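Long-range contacts in putative glucoamylase (Bacteroides caccae ATCC 43185, PDB 4QT9), which probably hydrolyses glucosidic linkages, as a putative glucoamylase with an alpha/alpha toroid fold: residues 228-239 and 277-285; 19-28 and 356-364. All blocks are in the same frame, centred on the assembly; numbering follows the deposited sequence.

Interaction 1: residues 228-239 and 277-285; sequences YHDGWAQNGAIV and KDEYCPSYF
An Asx turn at Asp278, set in the type I beta turn from Asp278 to Cys281, presents Tyr280 to the C-terminal end of helix 225-232, where His229 and Ala233 receive it. The methyl CB of Ala233 lies over one face of the Tyr280 ring, a CH-pi contact 3.6 Å from the centroid; CG of Glu279 covers part of the opposite face. At the ring's edge and in its plane, Tyr280 OH and His229 ND1 share a nearly straight hydrogen bond of 2.5 Å (169°), which either atom could donate. The Tyr280 side chain leaves the backbone with CG opposite the carbonyl carbon (chi1 -50°), sending its hydroxyl across to the helix while CG2 of Ile238 packs at 3.9 Å from its CG. Beside this ring runs Tyr228, pointing the other way, its CE2 3.7 Å from CE2 of Tyr280. The Tyr228 hydroxyl, OH, donates to Asp278 OD2 at 2.6 Å, on the syn side and 30° out of the carboxylate plane. The other oxygen, OD1, is gripped from opposite faces by Tyr284 OH (2.6 Å) and by the backbone N of Tyr280 (3.2 Å), the latter bond closing the Asx turn. A water donates to both Tyr228 OH and Tyr284 OH and accepts from Trp232 NE1. An alanine in place of Asp278 would probably leave both tyrosine hydroxyls without their acceptor and free the turn that positions Tyr280. Three donors thus hold the buried carboxylate from turning and would be expected to stabilise its negative charge, while the water links the same hydroxyls to the indole of the helix.

Interaction 2: residues 19-28 and 356-364; sequences LSDDALMDTV and LQVMRHLYN
The guanidinium of Arg360 has CD2 of Leu24 centred over one face, 4.0 Å above the plane, and at its edge the backbone where helix 21-37 begins: Ser20 C and Asp21 N lie in its plane. Arg360 and Leu24 belong to two helices that pack across one another in this alpha/alpha toroid, their short segments 21-28 and 356-364 approaching to 10.7 Å between axes at a crossing angle of 66°. Near the edge, Arg360 NH2 forms a salt bridge with Asp21 OD1 at 2.8 Å, the carboxylate turned only 25° from the guanidinium plane. Both terminal nitrogens also make weak, bent bonds to Leu19 O, NH1 at 2.7 Å and NH2 at 3.0 Å. This reach depends on bends at chi2 (90°) and chi3, which fold the arginine back towards the first turn of the opposing helix.

Below this polar rim the contact is apolar. Leu24 divides its branches: CD2 rests against the backbone of Arg360, whereas CD1 meets CG of Tyr363 at 3.7 Å. Leu19 CD2 and Thr27 CG2 approach other parts of the same tyrosine ring, which stands edge-to-face with Phe370. Deeper in, the selenium of Met359, modelled as selenomethionine, packs against Leu24 CG, Met25 CG and Val28 CG2, and Met25 CG also touches CD2 of Leu356. Helix 392-406 closes this inner side, with Ile402 against both Val28 and Met359. On the far side of helix 21-37, Arg406 pairs with Asp22 and Asp26. Back at the rim, one water donates to Asp21 OD1 at 2.9 Å and accepts from Arg360 NE, so a second link joins the two charged side chains.

In the fold
Interactions 1 and 2 lie far apart, their centres 36 Å from each other and their nearest atoms about 13 Å apart, and no atoms of one touch the other. Their centres are 20 and 22 Å from the middle of the chain. Interaction 2 brings the first modelled helix, 21-37, against helix 352-364, so that the chain between them, which includes all of interaction 1, forms one long excursion. Within that excursion interaction 1 makes a shorter closure, bridging 37 residues that contain strands but no helix and ending where helix 284-301 starts. Interaction 1 thus joins a helix end to a turn, and interaction 2 joins two helices.

Interaction 1: residues 228-239 and 277-285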
# COMPACT_ATOMS: atom_id res chain seq x y z
N TYR A 228 13.42 14.95 -6.39
CA TYR A 228 13.36 13.56 -6.89
C TYR A 228 14.73 13.07 -7.40
O TYR A 228 15.13 11.98 -7.07
CB TYR A 228 12.31 13.44 -8.01
CG TYR A 228 12.26 12.07 -8.67
CD1 TYR A 228 11.58 11.01 -8.07
CD2 TYR A 228 12.81 11.86 -9.93
CE1 TYR A 228 11.50 9.77 -8.68
CE2 TYR A 228 12.75 10.61 -10.55
CZ TYR A 228 12.11 9.56 -9.91
OH TYR A 228 12.07 8.32 -10.50
N HIS A 229 15.44 13.87 -8.22
CA HIS A 229 16.72 13.49 -8.83
C HIS A 229 17.88 13.44 -7.81
O HIS A 229 18.68 12.48 -7.87
CB HIS A 229 17.04 14.42 -10.00
CG HIS A 229 16.13 14.17 -11.16
ND1 HIS A 229 16.17 12.97 -11.87
CD2 HIS A 229 15.13 14.93 -11.65
CE1 HIS A 229 15.20 13.04 -12.77
NE2 HIS A 229 14.56 14.20 -12.69
N ASP A 230 17.97 14.42 -6.88
CA ASP A 230 19.03 14.44 -5.86
C ASP A 230 18.69 13.57 -4.64
O ASP A 230 19.61 13.00 -4.06
CB ASP A 230 19.33 15.88 -5.35
CG ASP A 230 19.78 16.92 -6.37
OD1 ASP A 230 19.87 16.58 -7.58
OD2 ASP A 230 20.05 18.08 -5.97
N GLY A 231 17.42 13.54 -4.21
CA GLY A 231 16.97 12.81 -3.02
C GLY A 231 16.55 11.38 -3.24
O GLY A 231 17.17 10.46 -2.68
N TRP A 232 15.48 11.15 -4.02
CA TRP A 232 15.06 9.77 -4.27
C TRP A 232 16.09 8.94 -5.07
O TRP A 232 16.43 7.82 -4.68
CB TRP A 232 13.72 9.72 -5.00
CG TRP A 232 13.29 8.33 -5.43
CD1 TRP A 232 13.38 7.80 -6.68
CD2 TRP A 232 12.70 7.32 -4.59
NE1 TRP A 232 12.81 6.55 -6.70
CE2 TRP A 232 12.42 6.21 -5.42
CE3 TRP A 232 12.42 7.22 -3.21
CZ2 TRP A 232 11.86 5.01 -4.92
CZ3 TRP A 232 11.86 6.04 -2.72
CH2 TRP A 232 11.55 4.97 -3.57
N ALA A 233 16.54 9.48 -6.21
CA ALA A 233 17.43 8.79 -7.13
C ALA A 233 18.92 8.95 -6.79
O ALA A 233 19.74 8.20 -7.32
CB ALA A 233 17.18 9.28 -8.53
N GLN A 234 19.26 9.92 -5.91
CA GLN A 234 20.64 10.27 -5.54
C GLN A 234 21.55 10.34 -6.80
O GLN A 234 22.60 9.68 -6.87
CB GLN A 234 21.21 9.33 -4.47
CG GLN A 234 20.55 9.54 -3.12
CD GLN A 234 21.21 8.66 -2.09
OE1 GLN A 234 21.12 7.45 -2.15
NE2 GLN A 234 21.93 9.26 -1.15
N ASN A 235 21.04 11.06 -7.83
CA ASN A 235 21.67 11.37 -9.12
C ASN A 235 22.11 10.11 -9.89
O ASN A 235 23.16 10.13 -10.54
CB ASN A 235 22.84 12.34 -8.92
CG ASN A 235 22.39 13.60 -8.22
OD1 ASN A 235 21.63 14.40 -8.76
ND2 ASN A 235 22.74 13.73 -6.94
N GLY A 236 21.27 9.08 -9.87
CA GLY A 236 21.60 7.84 -10.57
C GLY A 236 22.15 6.71 -9.72
O GLY A 236 22.22 5.59 -10.21
N ALA A 237 22.50 6.96 -8.44
CA ALA A 237 22.97 5.90 -7.53
C ALA A 237 21.89 4.78 -7.31
O ALA A 237 22.22 3.68 -6.88
CB ALA A 237 23.36 6.50 -6.19
N ILE A 238 20.61 5.07 -7.61
CA ILE A 238 19.49 4.12 -7.48
C ILE A 238 19.57 3.03 -8.57
O ILE A 238 18.88 2.02 -8.48
CB ILE A 238 18.13 4.91 -7.54
CG1 ILE A 238 16.92 4.03 -7.05
CG2 ILE A 238 17.90 5.53 -8.93
CD1 ILE A 238 15.61 4.79 -6.79
N VAL A 239 20.38 3.25 -9.62
CA VAL A 239 20.58 2.30 -10.70
C VAL A 239 21.77 1.45 -10.31
O VAL A 239 22.87 1.98 -10.16
CB VAL A 239 20.78 2.99 -12.07
CG1 VAL A 239 21.05 1.96 -13.17
CG2 VAL A 239 19.57 3.87 -12.43
N LYS A 277 8.06 4.20 -17.49
CA LYS A 277 9.51 4.31 -17.56
C LYS A 277 9.96 5.71 -17.20
O LYS A 277 9.18 6.66 -17.31
CB LYS A 277 10.03 3.92 -18.96
CG LYS A 277 9.74 4.93 -20.06
CD LYS A 277 9.87 4.35 -21.47
CE LYS A 277 8.59 3.68 -21.94
NZ LYS A 277 7.45 4.64 -22.03
N ASP A 278 11.21 5.84 -16.80
CA ASP A 278 11.83 7.12 -16.54
C ASP A 278 13.35 6.94 -16.70
O ASP A 278 13.82 5.86 -17.12
CB ASP A 278 11.36 7.73 -15.18
CG ASP A 278 12.17 7.43 -13.93
OD1 ASP A 278 12.66 6.27 -13.79
OD2 ASP A 278 12.28 8.33 -13.07
N GLU A 279 14.12 8.01 -16.43
CA GLU A 279 15.59 8.06 -16.52
C GLU A 279 16.27 6.87 -15.79
O GLU A 279 17.28 6.35 -16.28
CB GLU A 279 16.04 9.39 -15.88
CG GLU A 279 17.54 9.65 -15.86
CD GLU A 279 17.97 11.04 -15.40
OE1 GLU A 279 17.13 11.97 -15.46
OE2 GLU A 279 19.15 11.20 -15.03
N TYR A 280 15.68 6.40 -14.68
CA TYR A 280 16.30 5.37 -13.86
C TYR A 280 15.81 3.93 -14.07
O TYR A 280 16.41 3.01 -13.51
CB TYR A 280 16.16 5.77 -12.39
CG TYR A 280 16.62 7.19 -12.18
CD1 TYR A 280 17.96 7.53 -12.31
CD2 TYR A 280 15.70 8.21 -11.95
CE1 TYR A 280 18.39 8.85 -12.15
CE2 TYR A 280 16.11 9.54 -11.82
CZ TYR A 280 17.46 9.85 -11.91
OH TYR A 280 17.88 11.14 -11.73
N CYS A 281 14.76 3.72 -14.86
CA CYS A 281 14.23 2.38 -15.09
C CYS A 281 13.53 2.31 -16.46
O CYS A 281 12.55 3.03 -16.65
CB CYS A 281 13.29 1.96 -13.96
SG CYS A 281 12.77 0.23 -14.04
N PRO A 282 14.02 1.47 -17.41
CA PRO A 282 13.37 1.39 -18.73
C PRO A 282 11.94 0.80 -18.69
O PRO A 282 11.19 0.99 -19.65
CB PRO A 282 14.32 0.50 -19.54
CG PRO A 282 15.00 -0.34 -18.52
CD PRO A 282 15.18 0.55 -17.33
N SER A 283 11.57 0.11 -17.57
CA SER A 283 10.24 -0.48 -17.35
C SER A 283 10.03 -0.85 -15.88
O SER A 283 10.58 -1.85 -15.40
CB SER A 283 10.04 -1.74 -18.22
OG SER A 283 8.79 -2.36 -17.94
N TYR A 284 9.19 -0.07 -15.17
CA TYR A 284 8.85 -0.35 -13.77
C TYR A 284 8.05 -1.66 -13.70
O TYR A 284 8.23 -2.44 -12.75
CB TYR A 284 8.13 0.85 -13.12
CG TYR A 284 9.13 1.93 -12.74
CD1 TYR A 284 9.92 1.80 -11.60
CD2 TYR A 284 9.37 3.01 -13.59
CE1 TYR A 284 10.88 2.75 -11.28
CE2 TYR A 284 10.33 3.97 -13.27
CZ TYR A 284 11.08 3.84 -12.11
OH TYR A 284 12.06 4.76 -11.79
N PHE A 285 7.28 -1.99 -14.76
CA PHE A 285 6.54 -3.26 -14.81
C PHE A 285 7.50 -4.48 -14.75
O PHE A 285 7.26 -5.41 -13.97
CB PHE A 285 5.67 -3.36 -16.09
CG PHE A 285 4.85 -4.63 -16.13
CD1 PHE A 285 3.63 -4.71 -15.46
CD2 PHE A 285 5.33 -5.78 -16.76
CE1 PHE A 285 2.89 -5.89 -15.47
CE2 PHE A 285 4.60 -6.96 -16.75
CZ PHE A 285 3.37 -7.01 -16.12
O HOH W 1 13.00 5.89 -9.56

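Interaction 2: residues 19-28 and 356-364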
# COMPACT_ATOMS: atom_id res chain seq x y z
N LEU A 19 -14.53 -24.60 -9.69
CA LEU A 19 -14.48 -23.17 -9.41
C LEU A 19 -13.49 -22.44 -10.37
O LEU A 19 -12.27 -22.66 -10.32
CB LEU A 19 -14.09 -22.93 -7.92
CG LEU A 19 -14.23 -21.49 -7.37
CD1 LEU A 19 -15.65 -21.21 -6.89
CD2 LEU A 19 -13.28 -21.27 -6.22
N SER A 20 -14.03 -21.58 -11.27
CA SER A 20 -13.21 -20.85 -12.24
C SER A 20 -12.36 -19.78 -11.54
O SER A 20 -12.65 -19.38 -10.40
CB SER A 20 -14.08 -20.22 -13.33
OG SER A 20 -14.80 -19.08 -12.90
N ASP A 21 -11.29 -19.33 -12.24
CA ASP A 21 -10.40 -18.27 -11.75
C ASP A 21 -11.21 -17.02 -11.48
O ASP A 21 -11.00 -16.38 -10.45
CB ASP A 21 -9.26 -17.98 -12.75
CG ASP A 21 -8.15 -19.03 -12.79
OD1 ASP A 21 -8.02 -19.81 -11.81
OD2 ASP A 21 -7.38 -19.04 -13.78
N ASP A 22 -12.19 -16.71 -12.35
CA ASP A 22 -13.07 -15.55 -12.18
C ASP A 22 -13.90 -15.69 -10.90
O ASP A 22 -13.89 -14.78 -10.07
CB ASP A 22 -13.97 -15.35 -13.40
CG ASP A 22 -13.62 -14.08 -14.15
OD1 ASP A 22 -14.13 -12.99 -13.76
OD2 ASP A 22 -12.79 -14.16 -15.08
N ALA A 23 -14.50 -16.88 -10.69
CA ALA A 23 -15.29 -17.21 -9.51
C ALA A 23 -14.44 -17.09 -8.22
O ALA A 23 -14.92 -16.53 -7.23
CB ALA A 23 -15.82 -18.63 -9.65
N LEU A 24 -13.21 -17.62 -8.23
CA LEU A 24 -12.29 -17.58 -7.10
C LEU A 24 -11.91 -16.13 -6.78
O LEU A 24 -11.92 -15.74 -5.61
CB LEU A 24 -11.04 -18.43 -7.42
CG LEU A 24 -9.81 -18.29 -6.50
CD1 LEU A 24 -10.10 -18.80 -5.10
CD2 LEU A 24 -8.62 -19.06 -7.09
N MSE A 25 -11.60 -15.34 -7.81
CA MSE A 25 -11.24 -13.94 -7.62
C MSE A 25 -12.40 -13.15 -7.04
O MSE A 25 -12.20 -12.35 -6.13
CB MSE A 25 -10.75 -13.31 -8.91
CG MSE A 25 -9.36 -13.79 -9.33
SE MSE A 25 -8.71 -12.76 -10.84
CE MSE A 25 -9.91 -13.41 -12.25
N ASP A 26 -13.63 -13.43 -7.52
CA ASP A 26 -14.85 -12.77 -7.03
C ASP A 26 -15.03 -12.97 -5.52
O ASP A 26 -15.23 -12.00 -4.78
CB ASP A 26 -16.09 -13.28 -7.78
CG ASP A 26 -16.60 -12.31 -8.85
OD1 ASP A 26 -16.83 -11.11 -8.51
OD2 ASP A 26 -16.79 -12.76 -10.01
N THR A 27 -14.92 -14.24 -5.05
CA THR A 27 -15.01 -14.61 -3.62
C THR A 27 -13.92 -13.90 -2.79
O THR A 27 -14.24 -13.35 -1.74
CB THR A 27 -14.90 -16.14 -3.46
OG1 THR A 27 -15.91 -16.75 -4.26
CG2 THR A 27 -15.02 -16.59 -2.01
N VAL A 28 -12.64 -13.96 -3.24
CA VAL A 28 -11.51 -13.34 -2.51
C VAL A 28 -11.75 -11.82 -2.42
O VAL A 28 -11.61 -11.24 -1.34
CB VAL A 28 -10.12 -13.71 -3.12
CG1 VAL A 28 -8.97 -12.93 -2.46
CG2 VAL A 28 -9.88 -15.22 -3.02
N LEU A 356 -2.31 -16.71 -9.29
CA LEU A 356 -3.59 -17.43 -9.23
C LEU A 356 -3.37 -18.85 -8.70
O LEU A 356 -4.27 -19.41 -8.07
CB LEU A 356 -4.28 -17.43 -10.59
CG LEU A 356 -5.11 -16.19 -10.91
CD1 LEU A 356 -5.43 -16.09 -12.37
CD2 LEU A 356 -6.40 -16.17 -10.11
N GLN A 357 -2.16 -19.40 -8.91
CA GLN A 357 -1.74 -20.72 -8.43
C GLN A 357 -1.74 -20.74 -6.91
O GLN A 357 -2.26 -21.66 -6.29
CB GLN A 357 -0.34 -21.04 -8.97
CG GLN A 357 -0.19 -22.45 -9.45
CD GLN A 357 1.23 -22.74 -9.87
OE1 GLN A 357 1.87 -21.95 -10.59
NE2 GLN A 357 1.74 -23.89 -9.43
N VAL A 358 -1.17 -19.68 -6.32
CA VAL A 358 -1.10 -19.56 -4.86
C VAL A 358 -2.50 -19.27 -4.32
O VAL A 358 -2.89 -19.88 -3.31
CB VAL A 358 -0.05 -18.49 -4.47
CG1 VAL A 358 -0.06 -18.22 -2.97
CG2 VAL A 358 1.33 -18.94 -4.92
N MSE A 359 -3.27 -18.40 -5.02
CA MSE A 359 -4.63 -18.06 -4.60
C MSE A 359 -5.52 -19.31 -4.52
O MSE A 359 -6.23 -19.49 -3.54
CB MSE A 359 -5.26 -17.03 -5.53
CG MSE A 359 -6.54 -16.41 -4.94
SE MSE A 359 -7.46 -15.28 -6.23
CE MSE A 359 -6.07 -14.07 -6.68
N ARG A 360 -5.47 -20.15 -5.56
CA ARG A 360 -6.21 -21.42 -5.67
C ARG A 360 -5.81 -22.39 -4.54
O ARG A 360 -6.70 -22.99 -3.90
CB ARG A 360 -5.96 -22.02 -7.08
CG ARG A 360 -6.32 -23.49 -7.31
CD ARG A 360 -7.74 -23.70 -7.80
NE ARG A 360 -8.05 -22.91 -9.00
CZ ARG A 360 -9.25 -22.42 -9.28
NH1 ARG A 360 -10.26 -22.63 -8.45
NH2 ARG A 360 -9.45 -21.72 -10.38
N HIS A 361 -4.47 -22.51 -4.28
CA HIS A 361 -3.90 -23.38 -3.24
C HIS A 361 -4.28 -22.89 -1.83
O HIS A 361 -4.70 -23.71 -1.01
CB HIS A 361 -2.37 -23.46 -3.38
CG HIS A 361 -1.69 -24.30 -2.35
ND1 HIS A 361 -1.65 -25.68 -2.45
CD2 HIS A 361 -1.01 -23.93 -1.24
CE1 HIS A 361 -0.98 -26.10 -1.40
NE2 HIS A 361 -0.57 -25.08 -0.64
N LEU A 362 -4.14 -21.56 -1.56
CA LEU A 362 -4.47 -20.98 -0.26
C LEU A 362 -5.97 -21.15 0.04
O LEU A 362 -6.33 -21.59 1.13
CB LEU A 362 -4.05 -19.51 -0.14
CG LEU A 362 -2.56 -19.21 -0.22
CD1 LEU A 362 -2.31 -17.72 -0.19
CD2 LEU A 362 -1.79 -19.95 0.85
N TYR A 363 -6.84 -20.89 -0.96
CA TYR A 363 -8.28 -21.10 -0.83
C TYR A 363 -8.58 -22.57 -0.48
O TYR A 363 -9.40 -22.83 0.40
CB TYR A 363 -8.98 -20.71 -2.13
CG TYR A 363 -10.49 -20.74 -2.03
CD1 TYR A 363 -11.19 -19.70 -1.41
CD2 TYR A 363 -11.22 -21.82 -2.50
CE1 TYR A 363 -12.57 -19.76 -1.25
CE2 TYR A 363 -12.61 -21.89 -2.35
CZ TYR A 363 -13.28 -20.86 -1.72
OH TYR A 363 -14.65 -20.91 -1.60
N ASN A 364 -7.89 -23.53 -1.11
CA ASN A 364 -8.12 -24.95 -0.86
C ASN A 364 -7.64 -25.42 0.53
O ASN A 364 -8.07 -26.48 0.98
CB ASN A 364 -7.49 -25.81 -1.95
CG ASN A 364 -8.28 -25.77 -3.25
OD1 ASN A 364 -9.52 -25.62 -3.26
ND2 ASN A 364 -7.58 -25.91 -4.36
O HOH W 2 -5.83 -21.04 -10.29